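PDB 4ECL: serine racemase from Enterococcus faecalis, which belongs to the alanine racemase family and, as the cytoplasmic domain of VanTG, pairs a TIM-type barrel with a C-terminal beta domain. Local coordinates for residues A[157-162]-A[180-185]. Residues are numbered along the deposited sequence; the frame is centred on the assembly and turned at random.
Sequences IFTHLC and GSFYKV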
# COMPACT_ATOMS: atom_id res chain seq x y z
N ILE A 157 17.82 23.63 -13.03
CA ILE A 157 16.59 24.38 -12.86
C ILE A 157 15.53 23.62 -13.63
O ILE A 157 15.78 23.15 -14.74
CB ILE A 157 16.75 25.84 -13.35
CG1 ILE A 157 15.39 26.53 -13.46
CG2 ILE A 157 17.46 25.90 -14.68
CD1 ILE A 157 15.51 28.03 -13.53
N PHE A 158 14.35 23.47 -13.05
CA PHE A 158 13.36 22.61 -13.66
C PHE A 158 11.93 22.98 -13.34
O PHE A 158 11.68 23.78 -12.44
CB PHE A 158 13.64 21.13 -13.32
CG PHE A 158 13.28 20.71 -11.91
CD1 PHE A 158 14.13 20.98 -10.84
CD2 PHE A 158 12.13 19.98 -11.66
CE1 PHE A 158 13.82 20.56 -9.56
CE2 PHE A 158 11.81 19.55 -10.38
CZ PHE A 158 12.65 19.84 -9.33
N THR A 159 11.00 22.39 -14.10
CA THR A 159 9.57 22.53 -13.84
C THR A 159 8.83 21.24 -14.21
O THR A 159 9.39 20.35 -14.83
CB THR A 159 8.98 23.75 -14.58
OG1 THR A 159 7.67 24.06 -14.05
CG2 THR A 159 8.91 23.50 -16.09
N HIS A 160 7.57 21.13 -13.79
CA HIS A 160 6.74 19.98 -14.12
C HIS A 160 5.57 20.42 -14.97
O HIS A 160 4.92 21.42 -14.66
CB HIS A 160 6.21 19.30 -12.85
CG HIS A 160 7.04 18.16 -12.37
ND1 HIS A 160 8.15 18.33 -11.56
CD2 HIS A 160 6.94 16.82 -12.58
CE1 HIS A 160 8.68 17.15 -11.29
NE2 HIS A 160 7.97 16.22 -11.90
N LEU A 161 5.29 19.68 -16.04
CA LEU A 161 4.13 19.96 -16.88
C LEU A 161 2.87 19.29 -16.32
O LEU A 161 2.91 18.14 -15.89
CB LEU A 161 4.38 19.49 -18.31
CG LEU A 161 5.63 20.09 -18.95
CD1 LEU A 161 5.92 19.40 -20.30
CD2 LEU A 161 5.46 21.60 -19.13
N CYS A 162 1.77 20.03 -16.33
CA CYS A 162 0.51 19.52 -15.79
C CYS A 162 -0.15 18.44 -16.62
O CYS A 162 -0.70 17.49 -16.08
CB CYS A 162 -0.48 20.65 -15.61
SG CYS A 162 -0.08 21.70 -14.22
N GLY A 180 6.48 28.17 -22.34
CA GLY A 180 6.78 29.57 -22.64
C GLY A 180 7.18 30.34 -21.40
O GLY A 180 8.16 31.10 -21.41
N SER A 181 6.44 30.15 -20.32
CA SER A 181 6.72 30.84 -19.06
C SER A 181 8.10 30.44 -18.56
O SER A 181 8.83 31.26 -18.02
CB SER A 181 5.69 30.46 -17.99
OG SER A 181 4.38 30.67 -18.47
N PHE A 182 8.43 29.17 -18.73
CA PHE A 182 9.69 28.66 -18.21
C PHE A 182 10.90 29.32 -18.89
O PHE A 182 11.86 29.71 -18.23
CB PHE A 182 9.76 27.13 -18.38
CG PHE A 182 10.97 26.52 -17.76
CD1 PHE A 182 11.04 26.33 -16.38
CD2 PHE A 182 12.04 26.13 -18.54
CE1 PHE A 182 12.15 25.77 -15.80
CE2 PHE A 182 13.16 25.57 -17.96
CZ PHE A 182 13.22 25.39 -16.60
N TYR A 183 10.85 29.42 -20.21
CA TYR A 183 11.98 30.00 -20.94
C TYR A 183 12.03 31.51 -20.81
O TYR A 183 13.10 32.12 -20.91
CB TYR A 183 11.98 29.55 -22.40
CG TYR A 183 12.40 28.10 -22.54
CD1 TYR A 183 13.72 27.72 -22.32
CD2 TYR A 183 11.48 27.11 -22.87
CE1 TYR A 183 14.11 26.40 -22.44
CE2 TYR A 183 11.86 25.78 -22.99
CZ TYR A 183 13.18 25.43 -22.77
OH TYR A 183 13.59 24.12 -22.89
N LYS A 184 10.88 32.12 -20.56
CA LYS A 184 10.85 33.54 -20.22
C LYS A 184 11.72 33.77 -18.98
O LYS A 184 12.54 34.70 -18.96
CB LYS A 184 9.43 34.04 -20.00
CG LYS A 184 8.66 34.29 -21.29
CD LYS A 184 7.27 34.87 -21.01
CE LYS A 184 6.59 35.36 -22.29
NZ LYS A 184 6.52 34.30 -23.35
N VAL A 185 11.55 32.92 -17.97
CA VAL A 185 12.40 32.98 -16.78
C VAL A 185 13.87 32.84 -17.14
O VAL A 185 14.71 33.63 -16.69
CB VAL A 185 12.08 31.87 -15.77
CG1 VAL A 185 13.16 31.83 -14.69
CG2 VAL A 185 10.69 32.07 -15.15
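Phe182 drives its ring from the helix onto the chain between Ile157 and Thr159, and the order of contacts along the ring shows how it lies. At the near end CD1 of Phe182 meets the methyl CG2 of Thr159 at 3.6 Å, an oblique approach; further out, CE1 of Phe182 lies 3.7 Å from the carbonyl carbon C of Phe158. At the far end CZ of Phe182 reaches CG1 of Ile157 at 4.0 Å, while the ring's edge points to O of Ile157. This reach follows from CG standing anti to the backbone N of Phe182 (chi1 -175°). Strand 152-158, helix 169-191 and strand 198-200 form a beta-alpha-beta unit of the TIM-type barrel; the ring lies in the layer between sheet and helix, where it also touches Ile201. All four touching residues are buried, and no hydrogen bond joins the segments. Thr159 divides its branches accordingly: CG2 and CB lie against the ring, whereas OG1, anti to N at chi1 -166°, hydrogen-bonds with O of Ile126 and OG1 of Thr128. Contact with residues 157-162 thins toward Val185, itself buried, whose CG1 stands 4.6 Å from CD1 of Ile157. On the helix's outer side Lys184 is exposed and does not touch residues 157-162.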